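Side-chain contacts in putative sugar binding protein (Bacteroides vulgatus ATCC 8482, PDB 3KEZ), which probably binds sugars at the outer membrane as a calcium-containing member of the SusD family: residues A[52-57]-A[387-392]; A[80-85]-A[444-449]; A[292-297]-A[301-306]. All blocks are in the same frame, centred on the assembly; numbering follows the deposited sequence. Where two conformers were deposited one is given.

Following the chain from its N terminus, the loop leading into strand 55-57 comes first; interaction 1 joins it to helix 381-392, closing a loop of about 330 residues. Helix 80-96 starts inside that loop, but its partner, helix 444-449, lies beyond it, so interactions 1 and 2 cross along the sequence. Both tie the N-terminal part of the chain to its C-terminal part. Interaction 3 is local, joining residues 292-297 to 301-306, and nests within both larger loops. It touches interaction 1, where Arg-302 forms salt bridges with Glu-387 and Glu-391, whereas interaction 2 lies on the opposite side of the chain's centre, its centre about 39 Å from that of interaction 3.

Interaction 1: A[52-57]-A[387-392]; sequences GDDMQA and ERRKEL
At its edge, the guanidinium of Arg-389 meets the Asp-54 carboxylate, the two planes only 17° apart; Leu-293 CD1 sits over one face, and Asp-53 OD2 stands oblique, off the other side of the plane. The grip on Asp-54 is side-on and two-pronged: Arg-389 NH2 donates to Asp-54 OD1 at 2.7 Å and Arg-389 NE to Asp-54 OD2 at 2.9 Å. Both bonds are nearly straight, and each oxygen offers its syn lone pair. The bend of the arginine chain at chi3 (-82°) turns NE and NH2 toward this one carboxylate. A water also donates to Asp-54 OD2 and to the backbone O of Arg-389, bridging the aspartate to the helix. Asp-53 OD2 lies 3.3 Å from Arg-389 NH2 and adds charge attraction without an N-H pointing at it; its stronger partner is Arg-398, at OD1. Asp-386 takes Arg-389 NH1, so three carboxylates share this guanidinium. Arginine suits the place because its flat head can hold one acid by two N-H groups and still reach others. Two adjacent aspartates in a buried loop would be costly alone; the neighbouring arginines probably stabilise both as carboxylates, fastening the loop before strand 55-57 to helix 381-392.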
loop_
_atom_site.group_PDB
_atom_site.type_symbol
_atom_site.label_atom_id
_atom_site.label_comp_id
_atom_site.label_asym_id
_atom_site.label_seq_id
_atom_site.Cartn_x
_atom_site.Cartn_y
_atom_site.Cartn_z
ATOM N N GLY A 52 -12.017 0.663 -6.172
ATOM C CA GLY A 52 -12.318 -0.707 -6.545
ATOM C C GLY A 52 -13.783 -1.098 -6.487
ATOM O O GLY A 52 -14.693 -0.257 -6.610
ATOM N N ASP A 53 -13.989 -2.397 -6.304
ATOM C CA ASP A 53 -15.302 -3.021 -6.215
ATOM C C ASP A 53 -15.716 -3.548 -4.829
ATOM O O ASP A 53 -16.874 -3.966 -4.678
ATOM C CB ASP A 53 -15.425 -4.166 -7.258
ATOM C CG ASP A 53 -14.339 -5.213 -7.137
ATOM O OD1 ASP A 53 -13.305 -4.948 -6.501
ATOM O OD2 ASP A 53 -14.493 -6.296 -7.750
ATOM N N ASP A 54 -14.801 -3.509 -3.852
ATOM C CA ASP A 54 -14.992 -4.196 -2.559
ATOM C C ASP A 54 -15.266 -3.251 -1.392
ATOM O O ASP A 54 -15.835 -3.667 -0.378
ATOM C CB ASP A 54 -13.831 -5.113 -2.259
ATOM C CG ASP A 54 -13.773 -6.327 -3.168
ATOM O OD1 ASP A 54 -14.794 -6.656 -3.808
ATOM O OD2 ASP A 54 -12.708 -7.025 -3.172
HETATM N N MSE A 55 -14.977 -1.967 -1.604
HETATM C CA MSE A 55 -15.296 -0.878 -0.674
HETATM C C MSE A 55 -15.835 0.314 -1.441
HETATM O O MSE A 55 -15.591 0.461 -2.644
HETATM C CB MSE A 55 -14.066 -0.473 0.170
HETATM C CG MSE A 55 -13.513 -1.651 0.977
HETATM SE SE MSE A 55 -12.344 -1.055 2.361
HETATM C CE MSE A 55 -13.683 -0.142 3.363
ATOM N N GLN A 56 -16.573 1.167 -0.735
ATOM C CA GLN A 56 -17.181 2.334 -1.346
ATOM C C GLN A 56 -17.229 3.444 -0.323
ATOM O O GLN A 56 -17.140 3.176 0.861
ATOM C CB GLN A 56 -18.609 2.009 -1.781
ATOM C CG GLN A 56 -19.503 1.429 -0.690
ATOM C CD GLN A 56 -20.895 1.274 -1.158
ATOM O OE1 GLN A 56 -21.285 0.215 -1.626
ATOM N NE2 GLN A 56 -21.660 2.351 -1.084
ATOM N N ALA A 57 -17.417 4.676 -0.787
ATOM C CA ALA A 57 -17.834 5.769 0.088
ATOM C C ALA A 57 -19.215 5.462 0.631
ATOM O O ALA A 57 -20.085 4.933 -0.087
ATOM C CB ALA A 57 -17.874 7.076 -0.662
ATOM N N GLU A 387 -8.597 -14.769 -3.062
ATOM C CA GLU A 387 -8.067 -14.813 -1.711
ATOM C C GLU A 387 -7.448 -13.463 -1.269
ATOM O O GLU A 387 -7.707 -12.981 -0.153
ATOM C CB GLU A 387 -7.054 -15.932 -1.571
ATOM C CG GLU A 387 -6.693 -16.296 -0.115
ATOM C CD GLU A 387 -7.864 -16.819 0.692
ATOM O OE1 GLU A 387 -8.798 -17.407 0.110
ATOM O OE2 GLU A 387 -7.844 -16.653 1.927
ATOM N N ARG A 388 -6.647 -12.852 -2.131
ATOM C CA ARG A 388 -5.968 -11.595 -1.802
ATOM C C ARG A 388 -6.979 -10.484 -1.406
ATOM O O ARG A 388 -6.752 -9.736 -0.463
ATOM C CB ARG A 388 -5.120 -11.146 -3.002
ATOM C CG ARG A 388 -4.231 -9.931 -2.795
ATOM C CD ARG A 388 -3.720 -9.369 -4.136
ATOM N NE ARG A 388 -2.752 -8.307 -3.931
ATOM C CZ ARG A 388 -1.484 -8.509 -3.520
ATOM N NH1 ARG A 388 -1.002 -9.729 -3.293
ATOM N NH2 ARG A 388 -0.696 -7.467 -3.317
ATOM N N ARG A 389 -8.074 -10.359 -2.143
ATOM C CA ARG A 389 -9.046 -9.314 -1.840
ATOM C C ARG A 389 -9.697 -9.493 -0.447
ATOM O O ARG A 389 -10.012 -8.515 0.221
ATOM C CB ARG A 389 -10.101 -9.204 -2.943
ATOM C CG ARG A 389 -11.127 -10.324 -2.921
ATOM C CD ARG A 389 -11.727 -10.570 -4.267
ATOM N NE ARG A 389 -12.779 -9.610 -4.500
ATOM C CZ ARG A 389 -13.724 -9.721 -5.426
ATOM N NH1 ARG A 389 -13.770 -10.771 -6.240
ATOM N NH2 ARG A 389 -14.626 -8.765 -5.539
ATOM N N LYS A 390 -9.878 -10.738 -0.013
ATOM C CA LYS A 390 -10.396 -11.003 1.327
ATOM C C LYS A 390 -9.368 -10.626 2.342
ATOM O O LYS A 390 -9.696 -9.957 3.331
ATOM C CB LYS A 390 -10.823 -12.459 1.512
ATOM C CG LYS A 390 -11.938 -12.914 0.546
ATOM C CD LYS A 390 -12.256 -14.434 0.730
ATOM C CE LYS A 390 -13.182 -14.913 -0.348
ATOM N NZ LYS A 390 -13.209 -16.378 -0.384
ATOM N N GLU A 391 -8.105 -10.970 2.077
ATOM C CA GLU A 391 -7.034 -10.675 3.030
ATOM C C GLU A 391 -6.681 -9.187 3.161
ATOM O O GLU A 391 -6.410 -8.717 4.259
ATOM C CB GLU A 391 -5.777 -11.477 2.672
ATOM C CG GLU A 391 -4.719 -11.352 3.723
ATOM C CD GLU A 391 -5.187 -11.873 5.064
ATOM O OE1 GLU A 391 -5.735 -13.007 5.098
ATOM O OE2 GLU A 391 -5.006 -11.164 6.083
ATOM N N LEU A 392 -6.702 -8.433 2.060
ATOM C CA LEU A 392 -6.136 -7.098 2.036
ATOM C C LEU A 392 -7.167 -5.959 1.930
ATOM O O LEU A 392 -6.811 -4.825 1.691
ATOM C CB LEU A 392 -5.100 -6.999 0.922
ATOM C CG LEU A 392 -3.876 -7.947 1.045
ATOM C CD1 LEU A 392 -2.847 -7.624 -0.072
ATOM C CD2 LEU A 392 -3.190 -7.800 2.403
HETATM O O HOH W 1 -10.766 -6.162 -1.294
#

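Interaction 2: A[80-85]-A[444-449]; sequences SHWSYL and KKEMDA. With EDO (1,2-ethanediol), chain H.
Trp-82 and Glu-446 face each other from two helical segments, 80-85 and 444-449, and their CA atoms, 8.8 Å apart, mark the closest backbone approach. Long side chains must therefore bridge the gap. Trp-82 holds CG anti to the backbone N (chi1 -173°), which carries its indole across to the other helix. Glu-446 likewise has CG anti to its backbone N, which brings this methylene above the indole plane but beyond the CE2-CZ2 rim, 3.7 Å from Trp-82 CZ2; a bend at chi2 then turns the carboxylate toward the pyrrole nitrogen. There Trp-82 NE1 donates a weak hydrogen bond to Glu-446 OE1 over 3.2 Å, bent to 140°, with the ring and carboxylate planes 45° apart. Tryptophan thus supplies both a broad apolar surface and an N-H, and glutamate answers with methylenes and an acceptor. The other oxygen, Glu-446 OE2, accepts hydrogen bonds from Asn-450 and from O1 of an ethanediol molecule, probably from the crystallisation liquor, whose O1 lies 3.0 Å from OE2. Around the contact, helix 109-134 backs the indole: Leu-130 packs on it and Phe-134 meets it edge-to-face, while Tyr-86 on its own helix adds another ring. The short helix 444-449, near the C terminus, is thus linked to the start of helix 80-96 through this single pair of touching side chains.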
loop_
_atom_site.group_PDB
_atom_site.type_symbol
_atom_site.label_atom_id
_atom_site.label_comp_id
_atom_site.label_asym_id
_atom_site.label_seq_id
_atom_site.Cartn_x
_atom_site.Cartn_y
_atom_site.Cartn_z
ATOM N N SER A 80 -2.237 16.561 -2.598
ATOM C CA SER A 80 -1.480 15.994 -1.481
ATOM C C SER A 80 -0.638 14.772 -1.855
ATOM O O SER A 80 0.456 14.622 -1.366
ATOM C CB SER A 80 -2.436 15.580 -0.360
ATOM O OG SER A 80 -3.612 14.940 -0.910
ATOM N N HIS A 81 -1.189 13.893 -2.693
ATOM C CA HIS A 81 -0.477 12.694 -3.090
ATOM C C HIS A 81 0.826 13.136 -3.726
ATOM O O HIS A 81 1.878 12.648 -3.368
ATOM C CB HIS A 81 -1.275 11.853 -4.091
ATOM C CG HIS A 81 -2.713 11.634 -3.709
ATOM N ND1 HIS A 81 -3.688 12.617 -3.818
ATOM C CD2 HIS A 81 -3.346 10.526 -3.262
ATOM C CE1 HIS A 81 -4.849 12.116 -3.437
ATOM N NE2 HIS A 81 -4.669 10.848 -3.097
ATOM N N TRP A 82 0.716 14.052 -4.682
ATOM C CA TRP A 82 1.869 14.583 -5.401
ATOM C C TRP A 82 2.915 15.260 -4.480
ATOM O O TRP A 82 4.113 14.861 -4.452
ATOM C CB TRP A 82 1.318 15.552 -6.460
ATOM C CG TRP A 82 2.319 16.078 -7.420
ATOM C CD1 TRP A 82 3.059 17.200 -7.288
ATOM C CD2 TRP A 82 2.673 15.497 -8.692
ATOM N NE1 TRP A 82 3.866 17.369 -8.399
ATOM C CE2 TRP A 82 3.650 16.328 -9.270
ATOM C CE3 TRP A 82 2.284 14.332 -9.373
ATOM C CZ2 TRP A 82 4.230 16.050 -10.530
ATOM C CZ3 TRP A 82 2.843 14.071 -10.626
ATOM C CH2 TRP A 82 3.814 14.929 -11.182
ATOM N N SER A 83 2.430 16.245 -3.704
ATOM C CA SER A 83 3.293 17.058 -2.840
ATOM C C SER A 83 3.960 16.249 -1.741
ATOM O O SER A 83 5.150 16.390 -1.531
ATOM C CB SER A 83 2.563 18.294 -2.261
ATOM O OG SER A 83 1.211 18.045 -1.896
ATOM N N TYR A 84 3.199 15.372 -1.072
ATOM C CA TYR A 84 3.742 14.587 0.012
ATOM C C TYR A 84 4.790 13.573 -0.481
ATOM O O TYR A 84 5.878 13.469 0.085
ATOM C CB TYR A 84 2.625 13.884 0.801
ATOM C CG TYR A 84 2.064 14.736 1.908
ATOM C CD1 TYR A 84 1.266 15.820 1.618
ATOM C CD2 TYR A 84 2.364 14.466 3.265
ATOM C CE1 TYR A 84 0.775 16.636 2.615
ATOM C CE2 TYR A 84 1.878 15.299 4.289
ATOM C CZ TYR A 84 1.060 16.367 3.947
ATOM O OH TYR A 84 0.548 17.223 4.915
ATOM N N LEU A 85 4.480 12.875 -1.571
ATOM C CA LEU A 85 5.434 11.900 -2.104
ATOM C C LEU A 85 6.725 12.570 -2.619
ATOM O O LEU A 85 7.829 12.055 -2.389
ATOM C CB LEU A 85 4.754 10.986 -3.134
ATOM C CG LEU A 85 3.751 10.061 -2.442
ATOM C CD1 LEU A 85 2.806 9.411 -3.396
ATOM C CD2 LEU A 85 4.440 9.028 -1.514
ATOM N N LYS A 444 -3.347 20.891 -10.477
ATOM C CA LYS A 444 -3.299 22.215 -11.125
ATOM C C LYS A 444 -2.073 23.019 -10.732
ATOM O O LYS A 444 -1.486 23.722 -11.573
ATOM C CB LYS A 444 -4.572 23.029 -10.819
ATOM C CG LYS A 444 -4.718 24.324 -11.646
ATOM C CD LYS A 444 -6.120 24.923 -11.528
ATOM C CE LYS A 444 -6.319 26.065 -12.534
ATOM N NZ LYS A 444 -5.140 26.984 -12.528
ATOM N N LYS A 445 -1.693 22.925 -9.463
ATOM C CA LYS A 445 -0.581 23.737 -8.971
ATOM C C LYS A 445 0.691 23.355 -9.709
ATOM O O LYS A 445 1.492 24.227 -10.067
ATOM C CB LYS A 445 -0.421 23.623 -7.452
ATOM C CG LYS A 445 0.406 22.461 -6.953
ATOM C CD LYS A 445 0.168 22.158 -5.458
ATOM C CE LYS A 445 0.650 23.264 -4.542
ATOM N NZ LYS A 445 0.192 23.038 -3.138
ATOM N N GLU A 446 0.828 22.065 -10.015
ATOM C CA GLU A 446 1.969 21.577 -10.780
ATOM C C GLU A 446 1.876 22.002 -12.222
ATOM O O GLU A 446 2.873 22.475 -12.777
ATOM C CB GLU A 446 2.099 20.050 -10.693
ATOM C CG GLU A 446 3.303 19.498 -11.455
ATOM C CD GLU A 446 4.635 19.852 -10.823
ATOM O OE1 GLU A 446 4.636 20.180 -9.615
ATOM O OE2 GLU A 446 5.668 19.792 -11.534
HETATM N N MSE A 447 0.683 21.877 -12.818
HETATM C CA MSE A 447 0.472 22.311 -14.211
HETATM C C MSE A 447 0.746 23.800 -14.367
HETATM O O MSE A 447 1.322 24.227 -15.373
HETATM C CB MSE A 447 -0.958 22.001 -14.691
HETATM C CG MSE A 447 -1.290 20.513 -14.765
HETATM SE SE MSE A 447 -0.317 19.499 -16.080
HETATM C CE MSE A 447 -0.695 20.604 -17.647
ATOM N N ASP A 448 0.364 24.584 -13.360
ATOM C CA ASP A 448 0.521 26.042 -13.411
ATOM C C ASP A 448 2.007 26.421 -13.257
ATOM O O ASP A 448 2.472 27.352 -13.915
ATOM C CB ASP A 448 -0.295 26.740 -12.306
ATOM C CG ASP A 448 -1.820 26.760 -12.559
ATOM O OD1 ASP A 448 -2.288 26.444 -13.673
ATOM O OD2 ASP A 448 -2.568 27.106 -11.600
ATOM N N ALA A 449 2.742 25.700 -12.407
ATOM C CA ALA A 449 4.133 26.037 -12.087
ATOM C C ALA A 449 5.181 25.429 -13.029
ATOM O O ALA A 449 6.314 25.892 -13.057
ATOM C CB ALA A 449 4.445 25.633 -10.680
HETATM C C1 EDO H . 8.135 17.400 -9.711
HETATM O O1 EDO H . 8.128 18.689 -10.322
HETATM C C2 EDO H . 8.462 17.634 -8.250
HETATM O O2 EDO H . 7.371 18.323 -7.631
HETATM O O HOH W 2 -0.390 19.996 -2.003
#

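Interaction 3: A[292-297]-A[301-306]; sequences QLLKKD and VRLKIL
Leu-294 extends from its helix with CG anti to the backbone N (chi1 -169°), while Leu-303 sets its CG anti to the carbonyl carbon (chi1 -69°), and these torsions let the two side chains lie alongside one another, running antiparallel. The branch CD2 of Leu-303 is 3.9 Å from Leu-294 CG. Leu-294 then divides its methyls: CD2 also meets Leu-303 CD2 and the backbone O of Arg-302, with Leu-306 CD1 slightly farther from it at 4.2 Å, and CD1 is 4.2 Å from Arg-302 CB. Leucine suits this place because its fork can touch several apolar neighbours at once. The remaining branch of Leu-303, CD1, packs 3.5 Å from the backbone O of Asp-297, and its CD2 also meets Lys-295 CB. An alanine in place of Leu-294 would remove CG and both methyls and is likely to open a gap, leaving Leu-303 CD2 and Leu-306 CD1 without their partner. The polar ends turn to other partners: Lys-295 pairs with Asp-416, Arg-302 with Asp-300, Glu-387 and Glu-391, and Asp-297 with Asn-369 and Asn-372. Lys-390 of helix 381-392 packs on both Leu-294 and Arg-302. No hydrogen bond joins the two segments, so hydrophobic contact carries the association. The arrangement is a compact helix-to-strand connection, in which a 3-10 turn, residues 301-304, folds back on the end of helix 288-295 before the chain enters strand 306-309.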
loop_
_atom_site.group_PDB
_atom_site.type_symbol
_atom_site.label_atom_id
_atom_site.label_comp_id
_atom_site.label_asym_id
_atom_site.label_seq_id
_atom_site.Cartn_x
_atom_site.Cartn_y
_atom_site.Cartn_z
ATOM N N GLN A 292 -20.981 -10.348 0.638
ATOM C CA GLN A 292 -21.506 -11.637 0.172
ATOM C C GLN A 292 -20.417 -12.648 -0.220
ATOM O O GLN A 292 -20.519 -13.832 0.136
ATOM C CB GLN A 292 -22.512 -11.435 -0.933
ATOM C CG GLN A 292 -23.770 -10.774 -0.355
ATOM C CD GLN A 292 -24.819 -10.450 -1.381
ATOM O OE1 GLN A 292 -24.592 -10.548 -2.599
ATOM N NE2 GLN A 292 -25.981 -10.006 -0.895
ATOM N N LEU A 293 -19.378 -12.185 -0.905
ATOM C CA LEU A 293 -18.185 -13.010 -1.186
ATOM C C LEU A 293 -17.549 -13.525 0.104
ATOM O O LEU A 293 -17.203 -14.711 0.208
ATOM C CB LEU A 293 -17.166 -12.198 -2.023
ATOM C CG LEU A 293 -15.627 -12.393 -1.999
ATOM C CD1 LEU A 293 -15.024 -11.444 -2.974
ATOM C CD2 LEU A 293 -14.961 -12.121 -0.680
ATOM N N LEU A 294 -17.393 -12.632 1.093
ATOM C CA LEU A 294 -16.665 -12.978 2.308
ATOM C C LEU A 294 -17.489 -13.975 3.115
ATOM O O LEU A 294 -16.952 -14.957 3.625
ATOM C CB LEU A 294 -16.283 -11.740 3.143
ATOM C CG LEU A 294 -15.296 -11.936 4.309
ATOM C CD1 LEU A 294 -13.962 -12.520 3.851
ATOM C CD2 LEU A 294 -15.066 -10.633 5.144
ATOM N N LYS A 295 -18.801 -13.754 3.194
ATOM C CA LYS A 295 -19.621 -14.615 4.012
ATOM C C LYS A 295 -20.028 -15.938 3.356
ATOM O O LYS A 295 -20.661 -16.772 4.020
ATOM C CB LYS A 295 -20.821 -13.850 4.556
ATOM C CG LYS A 295 -21.958 -13.582 3.614
ATOM C CD LYS A 295 -22.944 -12.607 4.337
ATOM C CE LYS A 295 -24.381 -13.050 4.284
ATOM N NZ LYS A 295 -25.220 -12.252 3.334
ATOM N N LYS A 296 -19.648 -16.163 2.095
ATOM C CA LYS A 296 -19.816 -17.478 1.472
ATOM C C LYS A 296 -19.305 -18.587 2.407
ATOM O O LYS A 296 -19.950 -19.629 2.521
ATOM C CB LYS A 296 -19.134 -17.563 0.109
ATOM C CG LYS A 296 -19.428 -18.842 -0.668
ATOM N N ASP A 297 -18.169 -18.355 3.079
ATOM C CA ASP A 297 -17.734 -19.205 4.195
ATOM C C ASP A 297 -17.999 -18.476 5.518
ATOM O O ASP A 297 -17.221 -17.633 5.895
ATOM C CB ASP A 297 -16.242 -19.562 4.040
ATOM C CG ASP A 297 -15.699 -20.403 5.181
ATOM O OD1 ASP A 297 -16.481 -20.820 6.062
ATOM O OD2 ASP A 297 -14.475 -20.648 5.184
ATOM N N VAL A 301 -12.404 -16.311 9.304
ATOM C CA VAL A 301 -12.045 -15.461 10.463
ATOM C C VAL A 301 -12.086 -13.967 10.106
ATOM O O VAL A 301 -12.296 -13.123 10.972
ATOM C CB VAL A 301 -10.675 -15.827 11.037
ATOM C CG1 VAL A 301 -9.572 -15.222 10.188
ATOM C CG2 VAL A 301 -10.571 -15.426 12.515
ATOM N N ARG A 302 -11.970 -13.617 8.831
ATOM C CA ARG A 302 -11.976 -12.209 8.474
ATOM C C ARG A 302 -13.360 -11.554 8.620
ATOM O O ARG A 302 -13.470 -10.330 8.703
ATOM C CB ARG A 302 -11.384 -12.014 7.069
ATOM C CG ARG A 302 -9.905 -12.399 7.037
ATOM C CD ARG A 302 -9.372 -12.674 5.639
ATOM N NE ARG A 302 -10.009 -13.838 5.017
ATOM C CZ ARG A 302 -9.452 -14.575 4.053
ATOM N NH1 ARG A 302 -8.223 -14.305 3.587
ATOM N NH2 ARG A 302 -10.135 -15.573 3.544
ATOM N N LEU A 303 -14.421 -12.362 8.666
ATOM C CA LEU A 303 -15.730 -11.832 9.042
ATOM C C LEU A 303 -15.658 -11.177 10.429
ATOM O O LEU A 303 -16.361 -10.199 10.671
ATOM C CB LEU A 303 -16.822 -12.910 9.019
ATOM C CG LEU A 303 -17.210 -13.453 7.640
ATOM C CD1 LEU A 303 -17.960 -14.795 7.738
ATOM C CD2 LEU A 303 -18.061 -12.379 6.969
ATOM N N LYS A 304 -14.769 -11.655 11.305
ATOM C CA LYS A 304 -14.698 -11.103 12.663
ATOM C C LYS A 304 -13.986 -9.756 12.806
ATOM O O LYS A 304 -13.872 -9.240 13.920
ATOM C CB LYS A 304 -14.041 -12.117 13.589
ATOM C CG LYS A 304 -14.896 -13.334 13.852
ATOM C CD LYS A 304 -14.108 -14.367 14.645
ATOM C CE LYS A 304 -15.000 -15.505 15.129
ATOM N NZ LYS A 304 -14.302 -16.329 16.151
ATOM N N ILE A 305 -13.489 -9.194 11.705
ATOM C CA ILE A 305 -12.932 -7.844 11.729
ATOM C C ILE A 305 -13.855 -6.842 11.048
ATOM O O ILE A 305 -13.436 -5.736 10.720
ATOM C CB ILE A 305 -11.477 -7.743 11.175
ATOM C CG1 ILE A 305 -11.330 -8.196 9.713
ATOM C CG2 ILE A 305 -10.496 -8.461 12.114
ATOM C CD1 ILE A 305 -12.093 -7.311 8.706
ATOM N N LEU A 306 -15.100 -7.243 10.846
ATOM C CA LEU A 306 -16.132 -6.371 10.345
ATOM C C LEU A 306 -16.881 -5.807 11.546
ATOM O O LEU A 306 -17.222 -6.525 12.471
ATOM C CB LEU A 306 -17.081 -7.135 9.418
ATOM C CG LEU A 306 -16.551 -7.732 8.094
ATOM C CD1 LEU A 306 -17.782 -8.257 7.313
ATOM C CD2 LEU A 306 -15.694 -6.676 7.300
#